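Local coordinates for Ice-binding protein (Flavobacteriaceae bacterium, PDB 5UYT) that probably binds to ice crystals and restrains their growth, acting as a bacterial antifreeze protein built from right-handed beta-helical domains, at residues Y297-F301 with L314-V319; G322-A328 with A350-N356. One frame throughout, in Å; residues are numbered along the deposited sequence. Where two conformers were deposited one is given.

Interaction 1. Residues Y297-F301 with L314-V319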
loop_
_atom_site.group_PDB
_atom_site.type_symbol
_atom_site.label_atom_id
_atom_site.label_comp_id
_atom_site.label_asym_id
_atom_site.label_seq_id
_atom_site.Cartn_x
_atom_site.Cartn_y
_atom_site.Cartn_z
ATOM N N TYR A 297 4.705 -7.648 -9.927
ATOM C CA TYR A 297 5.523 -7.007 -10.984
ATOM C C TYR A 297 6.709 -6.251 -10.407
ATOM O O TYR A 297 6.679 -5.027 -10.339
ATOM C CB TYR A 297 4.650 -6.131 -11.939
ATOM C CG TYR A 297 3.476 -6.929 -12.429
ATOM C CD1 TYR A 297 2.251 -6.901 -11.745
ATOM C CD2 TYR A 297 3.607 -7.792 -13.510
ATOM C CE1 TYR A 297 1.170 -7.696 -12.158
ATOM C CE2 TYR A 297 2.544 -8.586 -13.921
ATOM C CZ TYR A 297 1.339 -8.541 -13.229
ATOM O OH TYR A 297 0.280 -9.329 -13.667
ATOM N N PRO A 298 7.766 -6.997 -9.985
ATOM C CA PRO A 298 8.863 -6.331 -9.286
ATOM C C PRO A 298 9.636 -5.366 -10.160
ATOM O O PRO A 298 10.193 -4.407 -9.644
ATOM C CB PRO A 298 9.730 -7.512 -8.801
ATOM C CG PRO A 298 8.738 -8.640 -8.640
ATOM C CD PRO A 298 7.854 -8.472 -9.868
ATOM N N ALA A 299 9.645 -5.601 -11.479
ATOM C CA ALA A 299 10.325 -4.652 -12.393
ATOM C C ALA A 299 9.645 -3.285 -12.405
ATOM O O ALA A 299 10.271 -2.292 -12.795
ATOM C CB ALA A 299 10.380 -5.220 -13.807
ATOM N N ALA A 300 8.384 -3.235 -11.956
ATOM C CA ALA A 300 7.564 -2.015 -12.038
ATOM C C ALA A 300 7.290 -1.381 -10.651
ATOM O O ALA A 300 6.429 -0.514 -10.507
ATOM C CB ALA A 300 6.245 -2.359 -12.766
ATOM N N PHE A 301 8.036 -1.807 -9.638
ATOM C CA PHE A 301 7.855 -1.328 -8.248
ATOM C C PHE A 301 8.100 0.190 -8.177
ATOM O O PHE A 301 8.935 0.729 -8.894
ATOM C CB PHE A 301 8.855 -2.109 -7.350
ATOM C CG PHE A 301 8.713 -1.873 -5.875
ATOM C CD1 PHE A 301 7.561 -2.286 -5.163
ATOM C CD2 PHE A 301 9.773 -1.301 -5.163
ATOM C CE1 PHE A 301 7.495 -2.075 -3.762
ATOM C CE2 PHE A 301 9.718 -1.111 -3.777
ATOM C CZ PHE A 301 8.572 -1.490 -3.077
ATOM N N LEU A 314 8.117 -9.563 -3.224
ATOM C CA LEU A 314 8.441 -9.275 -4.618
ATOM C C LEU A 314 9.313 -10.451 -5.076
ATOM O O LEU A 314 10.463 -10.553 -4.645
ATOM C CB LEU A 314 9.196 -7.943 -4.714
ATOM C CG LEU A 314 8.310 -6.712 -4.437
ATOM C CD1 LEU A 314 9.136 -5.671 -3.708
ATOM C CD2 LEU A 314 7.783 -6.124 -5.744
ATOM N N ASN A 315 8.775 -11.328 -5.936
ATOM C CA ASN A 315 9.419 -12.632 -6.188
ATOM C C ASN A 315 10.474 -12.638 -7.331
ATOM O O ASN A 315 10.653 -13.663 -8.010
ATOM C CB ASN A 315 8.373 -13.738 -6.398
ATOM C CG ASN A 315 8.954 -15.133 -6.137
ATOM O OD1 ASN A 315 9.823 -15.300 -5.266
ATOM N ND2 ASN A 315 8.511 -16.119 -6.898
ATOM N N ALA A 316 11.160 -11.503 -7.519
ATOM C CA ALA A 316 12.171 -11.335 -8.584
ATOM C C ALA A 316 13.018 -10.139 -8.244
ATOM O O ALA A 316 12.692 -9.395 -7.314
ATOM C CB ALA A 316 11.489 -11.097 -9.954
ATOM N N ALA A 317 14.093 -9.934 -9.006
ATOM C CA ALA A 317 14.852 -8.682 -8.913
ATOM C C ALA A 317 13.872 -7.513 -8.989
ATOM O O ALA A 317 12.936 -7.527 -9.827
ATOM C CB ALA A 317 15.845 -8.597 -10.061
ATOM N N THR A 318 14.108 -6.498 -8.161
ATOM C CA THR A 318 13.147 -5.419 -7.999
ATOM C C THR A 318 13.815 -4.106 -8.372
ATOM O O THR A 318 14.983 -3.878 -8.012
ATOM C CB THR A 318 12.702 -5.383 -6.536
ATOM O OG1 THR A 318 11.927 -6.566 -6.265
ATOM C CG2 THR A 318 11.895 -4.106 -6.208
ATOM N N VAL A 319 13.086 -3.267 -9.108
ATOM C CA VAL A 319 13.567 -1.934 -9.421
ATOM C C VAL A 319 12.593 -0.949 -8.766
ATOM O O VAL A 319 11.391 -0.995 -9.044
ATOM C CB VAL A 319 13.600 -1.689 -10.956
ATOM C CG1 VAL A 319 14.067 -0.261 -11.259
ATOM C CG2 VAL A 319 14.544 -2.695 -11.616
#
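The Phe301 ring meets Leu314 over one face, Val319 O at its edge and Thr318 at an oblique angle. Leu314 CD1 sits 4.1 Å from the ring centroid and 17° off the ring normal, a CH-pi contact displaced somewhat toward the CD1 and CE1 rim. The two side chains cross at about a right angle, so a methyl rather than the length of the leucine bears on the ring. With CG of Phe301 anti to the backbone N (chi1 -173°), the ring is turned so that Leu314 CD1 lies over its face, while Thr318 CG2 comes up obliquely on the same side, 3.7 Å from Phe301 CD2.

The puckered ring of Pro298 is wrapped by the turn at 314-319. Leu314 CD2 packs against Pro298 CA and CB, Ala316 CB touches Pro298 CG at 3.9 Å, and the carbonyl oxygen of Ala317 comes within 3.4 Å of Pro298 CB. Thr318 divides its branches between Phe301 and Pro298: CG2 goes to Phe301, while OG1 lies by Pro298 CB and donates to Ala316 O at 3.1 Å, tying the turn across its own bend.

One backbone hydrogen bond joins the segments, from Val319 N to Pro298 O, 3.2 Å long and fairly straight (164° at the hydrogen), although the donor stands above the carbonyl plane. Outside the pair, Leu295 touches both Phe301 and Leu314, and Ile338 and Ile340 of strand 336-340 pack on Leu314.

This is a corner of the beta-helix, where a short 3-10 turn lies against the bend of the succeeding chain. Its chemistry is mainly apolar: ring and methyl contacts secure the inner side, while the lone inter-segment hydrogen bond fixes the proline carbonyl to Val319 in strand 318-320.

Interaction 2. Residues G322-A328 with A350-N356; sequences GKVTLDA and ASVELIN
Asp327 extends its carboxylate with CG anti to the backbone N (chi1 175°), and Asn356 turns its amide to meet it with CG anti to the carbonyl carbon (chi1 -62°). The meeting ends a pair of parallel strands, 323-327 and 351-355, stacked in register on one side of a right-handed beta-helix. Their axes approach to 4.6 Å. Five backbone bonds alternate from strand to strand, starting with Ser351 N to Gly322 O; the tightest, Leu326 N to Glu353 O, measures 2.8 Å. Ala328 N then reaches Ile355 O at 3.2 Å, carrying the pairing past the strand end.

On the face holding Val324, Val352, Leu326 and Leu354, like stacks on like. The two leucines run side by side in the same direction, Leu326 CD1 against Leu354 CD2 at 3.8 Å, while Leu326 CD1 also leans on Val352 CG1. Val363 and Trp365 of strand 363-367, in another sheet of the solenoid, pack on Leu326 and Val352.

The other face is mixed. The Lys323 and Glu353 side chains cross at about a right angle, Lys323 CD to Glu353 CG 3.6 Å, so methylenes make the contact while the charged ends stay apart; the Glu353 carboxylate has a long, weak ion pair with Lys380, which also donates to Val352 O. Thr325 CG2 packs on Ile355, whose CG1 and CD1 lie along Asp327. Replacing Asp327 with an alanine would probably leave the Asn356 amide without its acceptor and free to turn, and Gln329 N without its side-chain partner.

The amide and carboxylate planes are 59° apart: Asn356 ND2 donates to Asp327 OD1 at 2.9 Å with the oxygen almost in the amide plane, yet approaches from above the carboxylate plane.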
loop_
_atom_site.group_PDB
_atom_site.type_symbol
_atom_site.label_atom_id
_atom_site.label_comp_id
_atom_site.label_asym_id
_atom_site.label_seq_id
_atom_site.Cartn_x
_atom_site.Cartn_y
_atom_site.Cartn_z
ATOM N N GLY A 322 11.114 5.802 -8.867
ATOM C CA GLY A 322 10.354 6.875 -8.262
ATOM C C GLY A 322 9.958 6.482 -6.844
ATOM O O GLY A 322 10.774 5.953 -6.094
ATOM N N LYS A 323 8.691 6.729 -6.518
ATOM C CA LYS A 323 8.257 6.671 -5.133
ATOM C C LYS A 323 7.427 5.448 -4.783
ATOM O O LYS A 323 6.521 5.064 -5.548
ATOM C CB LYS A 323 7.392 7.907 -4.848
ATOM C CG LYS A 323 6.869 7.957 -3.395
ATOM C CD LYS A 323 6.203 9.264 -2.988
ATOM C CE LYS A 323 4.999 9.601 -3.836
ATOM N NZ LYS A 323 4.289 10.822 -3.311
ATOM N N VAL A 324 7.720 4.880 -3.612
ATOM C CA VAL A 324 6.795 3.971 -2.925
ATOM C C VAL A 324 6.454 4.607 -1.571
ATOM O O VAL A 324 7.336 5.138 -0.902
ATOM C CB VAL A 324 7.383 2.536 -2.787
ATOM C CG1 VAL A 324 8.664 2.518 -1.943
ATOM C CG2 VAL A 324 6.335 1.555 -2.248
ATOM N N THR A 325 5.174 4.525 -1.178
ATOM C CA THR A 325 4.715 5.074 0.088
ATOM C C THR A 325 4.209 3.969 0.992
ATOM O O THR A 325 3.548 3.003 0.516
ATOM C CB THR A 325 3.590 6.087 -0.165
ATOM O OG1 THR A 325 4.084 7.171 -0.965
ATOM C CG2 THR A 325 3.011 6.623 1.172
ATOM N N LEU A 326 4.569 4.079 2.275
ATOM C CA LEU A 326 4.133 3.138 3.308
ATOM C C LEU A 326 3.142 3.845 4.222
ATOM O O LEU A 326 3.468 4.838 4.850
ATOM C CB LEU A 326 5.359 2.580 4.069
ATOM C CG LEU A 326 6.416 2.013 3.088
ATOM C CD1 LEU A 326 7.632 1.604 3.926
ATOM C CD2 LEU A 326 5.867 0.800 2.293
ATOM N N ASP A 327 1.914 3.308 4.286
ATOM C CA ASP A 327 0.785 3.988 4.911
ATOM C C ASP A 327 0.394 3.146 6.116
ATOM O O ASP A 327 -0.142 2.032 5.962
ATOM C CB ASP A 327 -0.365 4.032 3.875
ATOM C CG ASP A 327 -1.666 4.597 4.417
ATOM O OD1 ASP A 327 -1.747 4.977 5.602
ATOM O OD2 ASP A 327 -2.656 4.633 3.607
ATOM N N ALA A 328 0.641 3.670 7.316
ATOM C CA ALA A 328 0.303 2.959 8.551
ATOM C C ALA A 328 -1.156 3.083 8.973
ATOM O O ALA A 328 -1.550 2.480 9.957
ATOM C CB ALA A 328 1.236 3.391 9.697
ATOM N N ALA A 350 14.875 8.114 -6.549
ATOM C CA ALA A 350 13.822 7.231 -6.016
ATOM C C ALA A 350 13.564 7.590 -4.540
ATOM O O ALA A 350 14.402 8.237 -3.895
ATOM C CB ALA A 350 14.208 5.748 -6.168
ATOM N N SER A 351 12.409 7.172 -3.997
ATOM C CA SER A 351 12.104 7.530 -2.623
ATOM C C SER A 351 11.204 6.518 -1.972
ATOM O O SER A 351 10.406 5.846 -2.651
ATOM C CB SER A 351 11.508 8.971 -2.494
ATOM O OG SER A 351 10.274 9.123 -3.222
ATOM N N VAL A 352 11.345 6.434 -0.658
ATOM C CA VAL A 352 10.417 5.693 0.200
ATOM C C VAL A 352 9.801 6.765 1.086
ATOM O O VAL A 352 10.529 7.473 1.795
ATOM C CB VAL A 352 11.167 4.646 1.055
ATOM C CG1 VAL A 352 10.202 3.902 1.996
ATOM C CG2 VAL A 352 11.945 3.678 0.142
ATOM N N GLU A 353 8.466 6.918 1.054
ATOM C CA GLU A 353 7.828 7.901 1.903
ATOM C C GLU A 353 6.890 7.226 2.889
ATOM O O GLU A 353 6.400 6.132 2.622
ATOM C CB GLU A 353 7.088 8.956 1.049
ATOM C CG GLU A 353 8.061 9.654 0.085
ATOM C CD GLU A 353 9.100 10.573 0.736
ATOM O OE1 GLU A 353 8.923 10.957 1.920
ATOM O OE2 GLU A 353 10.104 10.952 0.031
ATOM N N LEU A 354 6.699 7.873 4.031
ATOM C CA LEU A 354 5.916 7.303 5.122
ATOM C C LEU A 354 4.760 8.248 5.411
ATOM O O LEU A 354 4.959 9.489 5.530
ATOM C CB LEU A 354 6.805 7.166 6.371
ATOM C CG LEU A 354 8.104 6.371 6.144
ATOM C CD1 LEU A 354 8.947 6.281 7.416
ATOM C CD2 LEU A 354 7.852 4.963 5.644
ATOM N N ILE A 355 3.556 7.689 5.520
ATOM C CA ILE A 355 2.378 8.499 5.827
ATOM C C ILE A 355 1.520 7.882 6.915
ATOM O O ILE A 355 1.623 6.689 7.204
ATOM C CB ILE A 355 1.483 8.817 4.591
ATOM C CG1 ILE A 355 0.781 7.548 4.046
ATOM C CG2 ILE A 355 2.298 9.503 3.501
ATOM C CD1 ILE A 355 -0.259 7.847 2.964
ATOM N N ASN A 356 0.677 8.722 7.516
ATOM C CA ASN A 356 -0.367 8.289 8.459
ATOM C C ASN A 356 0.230 7.492 9.636
ATOM O O ASN A 356 -0.318 6.476 10.058
ATOM C CB ASN A 356 -1.467 7.498 7.737
ATOM C CG ASN A 356 -2.188 8.345 6.687
ATOM O OD1 ASN A 356 -2.304 9.559 6.852
ATOM N ND2 ASN A 356 -2.664 7.712 5.610
#

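How the interactions relate
Both contacts belong to the second ice-binding-like region and come in series: interaction 1 closes before interaction 2 opens, their centres about 16 Å apart. Strand 318-320, which begins in interaction 1, is followed directly by strand 323-327 of interaction 2, so one continuous run of chain leads from corner to side. In one modelled conformer of Val324 the two also touch, tentatively, Phe301 CZ lying 3.9 Å from Val324 CG2. The pair illustrates how a solenoid is assembled: interaction 1 packs a turn against the next bend, interaction 2 stacks equivalent strands of neighbouring coils in a parallel sheet that strand 305-307 continues beyond 323-327, and a shared apolar interior connects them.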